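Local coordinates for protein toll (Drosophila melanogaster, PDB 4LXR) that serves as the cell-surface receptor for the cleaved cytokine spaetzle C-106, activating the Toll pathway in dorsal-ventral patterning and antifungal defence, at residues V237-T242 against F262-H267; S219-D224 against N243-N248; L287-P292 against L310-T315; L268-L273 against L294-L299. All coordinates share one frame; numbering follows the deposited sequence.

Contact 1. Residues V237-T242 against F262-H267; sequences VFAHLT and FDHNKH. With NAG (2-acetamido-2-deoxy-beta-D-glucopyranose), chain J.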
# COMPACT_ATOMS: atom_id res chain seq x y z
N VAL A 237 20.45 -8.61 39.62
CA VAL A 237 21.07 -9.49 38.63
C VAL A 237 22.11 -8.79 37.75
O VAL A 237 23.08 -9.41 37.31
CB VAL A 237 20.03 -10.19 37.71
CG1 VAL A 237 19.26 -9.17 36.85
CG2 VAL A 237 20.73 -11.23 36.80
N PHE A 238 21.91 -7.49 37.51
CA PHE A 238 22.77 -6.74 36.59
C PHE A 238 23.72 -5.80 37.35
O PHE A 238 24.36 -4.94 36.74
CB PHE A 238 21.91 -5.91 35.61
CG PHE A 238 20.97 -6.74 34.75
CD1 PHE A 238 21.42 -7.83 34.04
CD2 PHE A 238 19.63 -6.39 34.66
CE1 PHE A 238 20.55 -8.57 33.23
CE2 PHE A 238 18.74 -7.13 33.87
CZ PHE A 238 19.20 -8.23 33.16
N ALA A 239 23.81 -5.95 38.67
CA ALA A 239 24.61 -5.04 39.49
C ALA A 239 26.05 -4.83 39.01
O ALA A 239 26.60 -3.75 39.15
CB ALA A 239 24.60 -5.47 40.94
N HIS A 240 26.66 -5.88 38.47
CA HIS A 240 28.06 -5.77 38.07
C HIS A 240 28.25 -5.20 36.66
O HIS A 240 29.35 -4.81 36.29
CB HIS A 240 28.75 -7.13 38.18
CG HIS A 240 29.01 -7.56 39.59
ND1 HIS A 240 28.87 -8.86 40.01
CD2 HIS A 240 29.40 -6.85 40.68
CE1 HIS A 240 29.16 -8.94 41.30
NE2 HIS A 240 29.48 -7.74 41.72
N LEU A 241 27.17 -5.15 35.89
CA LEU A 241 27.22 -4.62 34.52
C LEU A 241 27.11 -3.11 34.55
O LEU A 241 26.17 -2.56 33.99
CB LEU A 241 26.09 -5.22 33.68
CG LEU A 241 26.15 -6.74 33.48
CD1 LEU A 241 24.88 -7.29 32.84
CD2 LEU A 241 27.36 -7.12 32.65
N THR A 242 28.06 -2.44 35.19
CA THR A 242 27.93 -1.00 35.43
C THR A 242 28.04 -0.14 34.18
O THR A 242 27.56 0.98 34.16
CB THR A 242 28.93 -0.50 36.49
OG1 THR A 242 30.25 -0.89 36.11
CG2 THR A 242 28.59 -1.10 37.85
N PHE A 262 17.36 -1.70 37.34
CA PHE A 262 18.43 -1.02 36.60
C PHE A 262 19.17 0.05 37.40
O PHE A 262 19.88 0.87 36.82
CB PHE A 262 17.92 -0.42 35.29
CG PHE A 262 17.20 -1.40 34.42
CD1 PHE A 262 17.85 -2.53 33.95
CD2 PHE A 262 15.88 -1.21 34.09
CE1 PHE A 262 17.19 -3.45 33.16
CE2 PHE A 262 15.20 -2.12 33.30
CZ PHE A 262 15.86 -3.25 32.84
N ASP A 263 19.01 0.04 38.72
CA ASP A 263 19.58 1.08 39.57
C ASP A 263 21.09 1.20 39.49
O ASP A 263 21.63 2.28 39.68
CB ASP A 263 19.16 0.87 41.03
CG ASP A 263 17.79 1.42 41.33
OD1 ASP A 263 17.00 1.63 40.37
OD2 ASP A 263 17.49 1.63 42.53
N HIS A 264 21.78 0.10 39.21
CA HIS A 264 23.24 0.14 39.09
C HIS A 264 23.73 0.25 37.65
O HIS A 264 24.93 0.24 37.39
CB HIS A 264 23.86 -1.08 39.78
CG HIS A 264 23.60 -1.13 41.25
ND1 HIS A 264 22.74 -2.04 41.82
CD2 HIS A 264 24.06 -0.35 42.26
CE1 HIS A 264 22.69 -1.83 43.12
NE2 HIS A 264 23.49 -0.81 43.41
N ASN A 265 22.79 0.36 36.72
CA ASN A 265 23.13 0.47 35.31
C ASN A 265 22.78 1.86 34.77
O ASN A 265 21.77 2.03 34.06
CB ASN A 265 22.38 -0.61 34.52
CG ASN A 265 22.40 -1.95 35.22
OD1 ASN A 265 21.43 -2.32 35.88
ND2 ASN A 265 23.51 -2.67 35.09
N LYS A 266 23.63 2.83 35.10
CA LYS A 266 23.37 4.25 34.84
C LYS A 266 23.95 4.75 33.51
O LYS A 266 24.10 5.95 33.29
CB LYS A 266 23.94 5.10 35.99
CG LYS A 266 23.14 5.00 37.27
CD LYS A 266 21.66 5.35 37.01
CE LYS A 266 20.91 5.50 38.32
NZ LYS A 266 19.45 5.38 38.12
N HIS A 267 24.30 3.82 32.64
CA HIS A 267 24.77 4.17 31.31
C HIS A 267 23.84 3.59 30.27
O HIS A 267 24.15 3.61 29.08
CB HIS A 267 26.21 3.70 31.11
CG HIS A 267 27.20 4.50 31.89
ND1 HIS A 267 27.45 5.83 31.62
CD2 HIS A 267 27.96 4.19 32.97
CE1 HIS A 267 28.34 6.29 32.48
NE2 HIS A 267 28.67 5.32 33.30
C1 NAG J . 33.17 0.94 33.58
C2 NAG J . 33.85 2.27 33.28
C3 NAG J . 34.83 2.62 34.39
C4 NAG J . 34.07 2.69 35.71
C5 NAG J . 33.37 1.35 35.97
C6 NAG J . 32.52 1.37 37.21
C7 NAG J . 34.11 3.05 30.98
C8 NAG J . 34.87 2.92 29.70
N2 NAG J . 34.51 2.25 31.98
O3 NAG J . 35.44 3.88 34.10
O4 NAG J . 34.95 3.00 36.79
O5 NAG J . 32.50 1.02 34.87
O6 NAG J . 32.39 0.07 37.77
O7 NAG J . 33.19 3.84 31.11
O HOH W 1 25.05 1.12 32.90
O HOH W 2 26.41 2.66 36.16

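Contact 2. Residues S219-D224 against N243-N248; sequences SVLGID and NVTDIN. With NAG (2-acetamido-2-deoxy-beta-D-glucopyranose), chain J.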
# COMPACT_ATOMS: atom_id res chain seq x y z
N SER A 219 33.35 -4.37 31.36
CA SER A 219 33.57 -3.91 30.00
C SER A 219 32.30 -4.06 29.16
O SER A 219 32.18 -3.46 28.09
CB SER A 219 34.71 -4.71 29.37
OG SER A 219 34.33 -6.07 29.20
N VAL A 220 31.36 -4.86 29.64
CA VAL A 220 30.23 -5.30 28.81
C VAL A 220 29.25 -4.16 28.49
O VAL A 220 28.75 -3.49 29.38
CB VAL A 220 29.49 -6.53 29.42
CG1 VAL A 220 28.15 -6.82 28.67
CG2 VAL A 220 30.38 -7.76 29.41
N LEU A 221 29.00 -3.96 27.20
CA LEU A 221 28.15 -2.86 26.75
C LEU A 221 26.77 -3.37 26.35
O LEU A 221 25.78 -2.64 26.42
CB LEU A 221 28.81 -2.12 25.57
CG LEU A 221 30.20 -1.56 25.87
CD1 LEU A 221 30.76 -0.86 24.64
CD2 LEU A 221 30.16 -0.60 27.04
N GLY A 222 26.72 -4.63 25.93
CA GLY A 222 25.46 -5.21 25.49
C GLY A 222 25.23 -6.61 26.03
O GLY A 222 26.10 -7.49 25.94
N ILE A 223 24.06 -6.82 26.62
CA ILE A 223 23.65 -8.17 26.99
C ILE A 223 22.24 -8.49 26.47
O ILE A 223 21.28 -7.73 26.66
CB ILE A 223 23.72 -8.43 28.51
CG1 ILE A 223 23.26 -9.86 28.80
CG2 ILE A 223 22.88 -7.42 29.32
CD1 ILE A 223 23.34 -10.21 30.25
N ASP A 224 22.13 -9.62 25.79
CA ASP A 224 20.87 -9.98 25.17
C ASP A 224 20.48 -11.36 25.63
O ASP A 224 21.12 -12.32 25.27
CB ASP A 224 20.99 -9.91 23.65
CG ASP A 224 19.66 -10.15 22.94
OD1 ASP A 224 18.76 -10.79 23.53
OD2 ASP A 224 19.52 -9.70 21.79
N ASN A 243 28.69 -0.67 33.14
CA ASN A 243 28.84 0.07 31.90
C ASN A 243 27.88 -0.37 30.77
O ASN A 243 28.00 0.10 29.64
CB ASN A 243 30.30 -0.01 31.42
CG ASN A 243 31.24 0.77 32.31
OD1 ASN A 243 30.91 1.87 32.76
ND2 ASN A 243 32.42 0.21 32.58
N VAL A 244 26.95 -1.26 31.09
CA VAL A 244 26.05 -1.76 30.05
C VAL A 244 25.17 -0.64 29.47
O VAL A 244 24.69 0.23 30.19
CB VAL A 244 25.20 -2.96 30.56
CG1 VAL A 244 24.09 -2.50 31.55
CG2 VAL A 244 24.61 -3.71 29.39
N THR A 245 25.03 -0.62 28.15
CA THR A 245 24.20 0.38 27.48
C THR A 245 22.97 -0.21 26.79
O THR A 245 22.01 0.51 26.50
CB THR A 245 25.01 1.15 26.44
OG1 THR A 245 25.32 0.28 25.34
CG2 THR A 245 26.31 1.72 27.06
N ASP A 246 22.99 -1.51 26.48
CA ASP A 246 21.85 -2.14 25.81
C ASP A 246 21.50 -3.45 26.51
O ASP A 246 22.35 -4.32 26.70
CB ASP A 246 22.12 -2.44 24.32
CG ASP A 246 22.25 -1.18 23.46
OD1 ASP A 246 23.03 -0.27 23.82
OD2 ASP A 246 21.56 -1.09 22.41
N ILE A 247 20.23 -3.57 26.88
CA ILE A 247 19.72 -4.77 27.50
C ILE A 247 18.49 -5.27 26.77
O ILE A 247 17.55 -4.50 26.53
CB ILE A 247 19.40 -4.53 28.98
CG1 ILE A 247 20.69 -4.29 29.77
CG2 ILE A 247 18.67 -5.72 29.55
CD1 ILE A 247 20.47 -3.92 31.26
N ASN A 248 18.50 -6.54 26.39
CA ASN A 248 17.33 -7.14 25.77
C ASN A 248 16.73 -8.26 26.62
O ASN A 248 17.35 -9.31 26.79
CB ASN A 248 17.62 -7.62 24.34
CG ASN A 248 16.33 -7.96 23.57
OD1 ASN A 248 15.23 -7.88 24.11
ND2 ASN A 248 16.47 -8.33 22.31
C1 NAG J . 33.17 0.94 33.58
C2 NAG J . 33.85 2.27 33.28
C3 NAG J . 34.83 2.62 34.39
C4 NAG J . 34.07 2.69 35.71
C5 NAG J . 33.37 1.35 35.97
C6 NAG J . 32.52 1.37 37.21
C7 NAG J . 34.11 3.05 30.98
C8 NAG J . 34.87 2.92 29.70
N2 NAG J . 34.51 2.25 31.98
O3 NAG J . 35.44 3.88 34.10
O4 NAG J . 34.95 3.00 36.79
O5 NAG J . 32.50 1.02 34.87
O6 NAG J . 32.39 0.07 37.77
O7 NAG J . 33.19 3.84 31.11
O HOH W 3 29.14 -3.27 32.09

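Contact 3. Residues L287-P292 against L310-T315; sequences LFANQP and LFEHST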
# COMPACT_ATOMS: atom_id res chain seq x y z
N LEU A 287 11.18 2.39 37.23
CA LEU A 287 12.04 1.39 36.61
C LEU A 287 13.05 2.03 35.67
O LEU A 287 14.23 1.67 35.67
CB LEU A 287 11.21 0.34 35.87
CG LEU A 287 12.01 -0.73 35.12
CD1 LEU A 287 12.75 -1.64 36.11
CD2 LEU A 287 11.12 -1.57 34.17
N PHE A 288 12.58 2.99 34.87
CA PHE A 288 13.42 3.68 33.89
C PHE A 288 13.70 5.13 34.27
O PHE A 288 13.97 5.97 33.41
CB PHE A 288 12.79 3.62 32.49
CG PHE A 288 12.65 2.24 31.96
CD1 PHE A 288 13.78 1.43 31.77
CD2 PHE A 288 11.40 1.72 31.65
CE1 PHE A 288 13.66 0.14 31.28
CE2 PHE A 288 11.26 0.42 31.16
CZ PHE A 288 12.39 -0.37 30.97
N ALA A 289 13.66 5.42 35.56
CA ALA A 289 13.88 6.78 36.04
C ALA A 289 15.37 7.05 36.31
O ALA A 289 16.16 6.12 36.46
CB ALA A 289 13.08 7.02 37.30
N ASN A 290 15.72 8.33 36.35
CA ASN A 290 17.06 8.77 36.74
C ASN A 290 18.18 8.17 35.89
O ASN A 290 19.25 7.87 36.39
CB ASN A 290 17.31 8.47 38.22
CG ASN A 290 16.33 9.18 39.13
OD1 ASN A 290 15.51 8.54 39.80
ND2 ASN A 290 16.40 10.50 39.16
N GLN A 291 17.91 8.03 34.60
CA GLN A 291 18.87 7.50 33.64
C GLN A 291 19.34 8.61 32.71
O GLN A 291 18.60 9.04 31.83
CB GLN A 291 18.20 6.38 32.82
CG GLN A 291 17.92 5.13 33.64
CD GLN A 291 19.19 4.32 33.89
OE1 GLN A 291 20.25 4.62 33.34
NE2 GLN A 291 19.07 3.28 34.70
N PRO A 292 20.58 9.08 32.90
CA PRO A 292 21.00 10.27 32.16
C PRO A 292 21.26 10.02 30.66
O PRO A 292 21.26 10.96 29.89
CB PRO A 292 22.27 10.73 32.89
CG PRO A 292 22.81 9.48 33.54
CD PRO A 292 21.60 8.64 33.88
N LEU A 310 7.61 6.50 35.87
CA LEU A 310 8.35 5.50 35.11
C LEU A 310 9.61 6.04 34.43
O LEU A 310 10.62 5.34 34.35
CB LEU A 310 7.44 4.83 34.07
CG LEU A 310 8.03 3.59 33.37
CD1 LEU A 310 8.36 2.51 34.41
CD2 LEU A 310 7.07 3.03 32.29
N PHE A 311 9.53 7.26 33.93
CA PHE A 311 10.64 7.86 33.20
C PHE A 311 11.16 9.12 33.87
O PHE A 311 11.76 9.95 33.18
CB PHE A 311 10.20 8.29 31.80
CG PHE A 311 9.50 7.23 31.01
CD1 PHE A 311 10.14 6.04 30.70
CD2 PHE A 311 8.22 7.46 30.52
CE1 PHE A 311 9.49 5.07 29.97
CE2 PHE A 311 7.58 6.50 29.77
CZ PHE A 311 8.20 5.30 29.50
N GLU A 312 10.92 9.30 35.17
CA GLU A 312 11.19 10.61 35.77
C GLU A 312 12.69 10.93 35.78
O GLU A 312 13.52 10.06 36.04
CB GLU A 312 10.55 10.79 37.16
CG GLU A 312 11.16 9.96 38.27
CD GLU A 312 10.66 10.39 39.65
OE1 GLU A 312 11.39 10.18 40.64
OE2 GLU A 312 9.55 10.92 39.74
N HIS A 313 13.00 12.18 35.44
CA HIS A 313 14.37 12.66 35.32
C HIS A 313 15.20 11.97 34.26
O HIS A 313 16.40 12.17 34.19
CB HIS A 313 15.09 12.65 36.68
CG HIS A 313 14.38 13.44 37.73
ND1 HIS A 313 13.81 12.85 38.85
CD2 HIS A 313 14.11 14.76 37.83
CE1 HIS A 313 13.24 13.79 39.59
NE2 HIS A 313 13.41 14.95 38.99
N SER A 314 14.56 11.17 33.41
CA SER A 314 15.26 10.57 32.27
C SER A 314 15.05 11.45 31.03
O SER A 314 14.22 11.15 30.17
CB SER A 314 14.81 9.13 32.05
OG SER A 314 15.21 8.30 33.14
N THR A 315 15.81 12.53 30.97
CA THR A 315 15.50 13.63 30.06
C THR A 315 15.96 13.40 28.62
O THR A 315 15.52 14.09 27.71
CB THR A 315 16.07 14.97 30.58
OG1 THR A 315 17.50 14.98 30.45
CG2 THR A 315 15.70 15.18 32.05

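Contact 4. Residues L268-L273 against L294-L299; sequences LNEVRL and LQILRL. With NAG (2-acetamido-2-deoxy-beta-D-glucopyranose), chain D.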
# COMPACT_ATOMS: atom_id res chain seq x y z
N LEU A 268 22.70 3.07 30.72
CA LEU A 268 21.72 2.47 29.82
C LEU A 268 21.34 3.45 28.73
O LEU A 268 21.06 4.62 29.00
CB LEU A 268 20.45 2.04 30.56
CG LEU A 268 20.44 0.71 31.32
CD1 LEU A 268 19.09 0.51 32.01
CD2 LEU A 268 20.75 -0.44 30.37
N ASN A 269 21.36 2.98 27.49
CA ASN A 269 20.96 3.77 26.35
C ASN A 269 19.69 3.21 25.69
O ASN A 269 18.91 3.96 25.11
CB ASN A 269 22.13 3.84 25.34
CG ASN A 269 21.75 4.55 24.06
OD1 ASN A 269 21.53 3.90 23.03
ND2 ASN A 269 21.65 5.88 24.12
N GLU A 270 19.49 1.90 25.78
CA GLU A 270 18.34 1.26 25.14
C GLU A 270 17.95 0.02 25.93
O GLU A 270 18.82 -0.80 26.27
CB GLU A 270 18.64 0.89 23.67
CG GLU A 270 17.60 -0.07 23.03
CD GLU A 270 17.54 0.00 21.49
OE1 GLU A 270 16.61 -0.59 20.90
OE2 GLU A 270 18.41 0.65 20.87
N VAL A 271 16.67 -0.11 26.25
CA VAL A 271 16.13 -1.34 26.83
C VAL A 271 14.96 -1.85 25.98
O VAL A 271 14.10 -1.06 25.57
CB VAL A 271 15.68 -1.15 28.30
CG1 VAL A 271 15.08 -2.44 28.85
CG2 VAL A 271 16.86 -0.69 29.19
N ARG A 272 14.97 -3.15 25.69
CA ARG A 272 13.89 -3.83 24.97
C ARG A 272 13.24 -4.89 25.85
O ARG A 272 13.90 -5.82 26.33
CB ARG A 272 14.44 -4.50 23.71
CG ARG A 272 14.87 -3.56 22.62
CD ARG A 272 15.71 -4.31 21.58
NE ARG A 272 16.29 -3.40 20.60
CZ ARG A 272 16.81 -3.79 19.44
NH1 ARG A 272 16.83 -5.09 19.14
NH2 ARG A 272 17.33 -2.90 18.61
N LEU A 273 11.93 -4.73 26.08
CA LEU A 273 11.14 -5.80 26.66
C LEU A 273 9.92 -5.99 25.76
O LEU A 273 8.83 -5.50 26.06
CB LEU A 273 10.73 -5.50 28.11
CG LEU A 273 10.31 -6.76 28.90
CD1 LEU A 273 10.60 -6.64 30.39
CD2 LEU A 273 8.86 -7.13 28.70
N LEU A 294 19.65 7.37 28.76
CA LEU A 294 18.63 6.50 28.17
C LEU A 294 17.91 7.19 27.01
O LEU A 294 17.37 8.28 27.19
CB LEU A 294 17.64 6.07 29.23
CG LEU A 294 16.49 5.15 28.82
CD1 LEU A 294 17.01 3.82 28.21
CD2 LEU A 294 15.65 4.89 30.05
N GLN A 295 17.90 6.57 25.83
CA GLN A 295 17.28 7.16 24.65
C GLN A 295 16.12 6.35 24.06
O GLN A 295 15.19 6.92 23.51
CB GLN A 295 18.30 7.40 23.54
CG GLN A 295 19.36 8.41 23.87
CD GLN A 295 20.34 8.61 22.72
OE1 GLN A 295 20.96 7.65 22.26
NE2 GLN A 295 20.46 9.84 22.25
N ILE A 296 16.19 5.02 24.15
CA ILE A 296 15.25 4.18 23.42
C ILE A 296 14.58 3.13 24.31
O ILE A 296 15.25 2.40 25.06
CB ILE A 296 15.95 3.43 22.27
CG1 ILE A 296 16.49 4.44 21.26
CG2 ILE A 296 14.98 2.43 21.61
CD1 ILE A 296 17.50 3.85 20.30
N LEU A 297 13.26 3.05 24.23
CA LEU A 297 12.52 2.01 24.93
C LEU A 297 11.55 1.30 24.00
O LEU A 297 10.85 1.94 23.23
CB LEU A 297 11.79 2.59 26.13
CG LEU A 297 12.75 3.10 27.21
CD1 LEU A 297 12.06 4.01 28.16
CD2 LEU A 297 13.38 1.94 27.98
N ARG A 298 11.55 -0.03 24.07
CA ARG A 298 10.60 -0.86 23.34
C ARG A 298 9.94 -1.77 24.34
O ARG A 298 10.60 -2.64 24.93
CB ARG A 298 11.29 -1.74 22.28
CG ARG A 298 12.33 -1.05 21.43
CD ARG A 298 11.75 0.07 20.58
NE ARG A 298 12.76 0.55 19.63
CZ ARG A 298 12.62 1.61 18.85
NH1 ARG A 298 11.49 2.32 18.88
NH2 ARG A 298 13.59 1.96 18.03
N LEU A 299 8.65 -1.59 24.53
CA LEU A 299 7.93 -2.24 25.61
C LEU A 299 6.62 -2.77 25.07
O LEU A 299 5.73 -2.00 24.67
CB LEU A 299 7.69 -1.24 26.75
CG LEU A 299 8.94 -0.52 27.31
CD1 LEU A 299 8.54 0.66 28.19
CD2 LEU A 299 9.87 -1.50 28.08
C1 NAG D . 13.41 7.86 16.82
C2 NAG D . 14.04 7.02 15.69
C3 NAG D . 14.48 7.92 14.54
C4 NAG D . 13.35 8.84 14.10
C5 NAG D . 12.78 9.59 15.30
C6 NAG D . 11.58 10.46 14.96
C7 NAG D . 15.08 4.89 16.34
C8 NAG D . 16.34 4.22 16.81
N2 NAG D . 15.15 6.22 16.16
O3 NAG D . 14.91 7.10 13.45
O4 NAG D . 13.88 9.79 13.18
O5 NAG D . 12.34 8.66 16.29
O6 NAG D . 10.56 9.74 14.28
O7 NAG D . 14.04 4.27 16.14
O HOH W 4 15.24 -0.18 18.69

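Contact 1. Residues V237-T242 against F262-H267
The carbonyl oxygen of Phe238 is gripped from opposite faces of its plane, by Leu241 N within its own type I turn and by the side-chain ND2 of Asn265 across the contact. Asn265 ND2 lies 2.9 Å from Phe238 O, and its second N-H reaches Leu241 O, also at 2.9 Å. Both acceptors lie close to the plane of the Asn265 amide, so the two bonds fix its rotation, although ND2 stands above each carbonyl plane. With chi1 at -43°, the amide hangs beside its own backbone N, and OD1 rests against Phe238 CB. On the core side the rings of Phe238 and Phe262 run side by side, pointing the same way and meeting obliquely, with CE2 of Phe238 4.1 Å from CE1 of Phe262. Toward the surface, one water joins Thr242 O to His267 N and a second links Thr242 O with His264 O and Lys266 N. Thr242 OG1 shares a hydrogen bond of 2.9 Å with O6 of the N-acetylglucosamine. Here a buried asparagine staples successive turns of a leucine-rich repeat solenoid. The two loops follow strands 222-224 and 246-248, and Gln291 of the next turn binds Asn265 O.

Contact 2. Residues S219-D224 against N243-N248
Asp224 and Asn248 lie side by side and point the same way, their carboxylate and amide planes 43° apart. The carboxylate rests against the neighbouring CB, with Asp224 OD1 3.5 Å from Asn248 CB, while Asn248 ND2 gives Asp224 OD2 only a weak bond of 3.4 Å. Both groups have firmer partners: His226 ND1 holds Asp224 OD1, Ser250 OG holds Asn248 OD1, and the backbone N of Gln62 of the spaetzle chain bonds to Asp224 OD2. An alanine at Asp224 is likely to leave both His226 and that spaetzle amide without their acceptor. On the other face Ile223 and Ile247 are also aligned, but through different branches: CG2 of Ile223 meets CG1 of Ile247 at 3.8 Å. The first isoleucine has CG1 anti to the backbone N (chi1 180°), the second has CG1 beside it (chi1 -68°), which lets unlike branches meet.

This division is that of a leucine-rich repeat solenoid, whose parallel strands send aliphatic residues such as Ile223 and Ile247 into the core, while Asp224, Asp246 and Asn248 line the concave surface, here ligand-binding. The axes of strands 222-224 and 246-248 come within 4.9 Å of each other, and Ile223 N to Asp246 O and Asn248 N to Ile223 O join them. At their entrance Leu221 O accepts from both Thr245 N, at 2.8 Å, and Asp246 N, while Val244 CG2 packs against the same oxygen. Farther back, Leu221 CD2 touches Asn243 O, and Asn243 ND2 carries the covalently attached N-acetylglucosamine and bonds to Thr218 O.

Contact 3. Residues L287-P292 against L310-T315
Four hydrogen bonds join Phe288, Asn290 and Gln291 to the 310-315 segment, two of them through one hydroxyl. Ser314 OG donates to Phe288 O at 2.7 Å, lying in the carbonyl plane on a lone pair, and accepts from Gln291 N at 3.1 Å. Its chi1 of -67° sets OG opposite its own carbonyl carbon, in position to span the bend at Ala289 and Asn290. An alanine in place of Ser314 would probably leave both the Phe288 carbonyl and the Gln291 amide without this buried mate. Beside the hydroxyl, Asn290 N reaches Glu312 O at 2.8 Å in a nearly straight bond (164°), whereas Phe288 N meets Leu310 O only weakly.

Such bonding between successive loops on the convex side holds the turns of a leucine-rich repeat solenoid together where no sheet connects them. Here the hydroxyl of Ser314, the last residue of the type II turn that starts at Phe311, supplies two of the bonds.

The apolar contacts lie inward. Leu310 CD1 touches Leu287 CB, 3.9 Å away, and also reaches CD2 of the Phe288 ring, which it meets obliquely. Phe288 CB approaches Phe311 CD1 at 4.0 Å, and both rings go on to pack on Leu297 of strand 296-299. Ala289 CB lies 3.6 Å from Glu312 CG, and the amide of Asn290 runs alongside the His313 ring, their planes 21° apart.

Contact 4. Residues L268-L273 against L294-L299
With CG anti to the backbone N (chi1 167°) and an extended chain beyond it, Glu270 lays its carboxylate across CG2 and CD1 of Ile296, with OE2 3.4 Å from CD1. Arg298 instead bends at chi2 (-64°), which folds its guanidinium back over CG2 of Ile296. Acid and arginine form no salt bridge: a water donates to Glu270 OE1 and accepts from Arg298 NE at 2.8 Å. Glu270 OE1 is instead ion-paired with Arg272 NE at 2.8 Å, approached from above the carboxylate plane but within the guanidinium plane. The stems of Arg272 and Arg298 run side by side, CG to CG 3.8 Å, and the charge of Glu270 probably offsets the nearness of their NE atoms, 5.4 Å apart. At the guanidinium edge Arg298 NH2 bonds to O7 of an N-acetylglucosamine at 3.0 Å, and Ser321 OG holds its NH1.

Where the strands begin, Asn269 O accepts from both Gln295 N and Ile296 N, and Asn269 ND2 donates to Gln295 OE1 at 2.7 Å; Val271 N to Ile296 O, Arg298 N to Val271 O and Leu273 N to Arg298 O continue the pairing. On the core face, CD2 of Leu297 packs against Val271 CB and CD2 of Leu299 against Leu273 CB.

In this leucine-rich repeat solenoid, strand 270-273 runs parallel between 246-248 and 296-299, with Arg272 packing on Phe60 and Arg298 on Ala58 of the spaetzle chain.

The four contacts sample two parts of one solenoid, the concave strands in contacts 2 and 4 and the loops behind them in contacts 1 and 3. Contacts 2 and 4, with centres about 11 Å apart, share neighbouring strands, and Thr245 O lies 2.7 Å from Asn269 N. Contacts 1 and 3 lie about 14 Å apart between centres and meet through Asn265 O and Gln291 NE2 at 3.0 Å. The two parts touch where the phenylalanines enter the core: Phe311 CE1 is 3.3 Å from Leu297 CD1. Spaetzle touches contacts 2 and 4 but neither loop contact, and the glycan on Asn243 borders contacts 1 and 2.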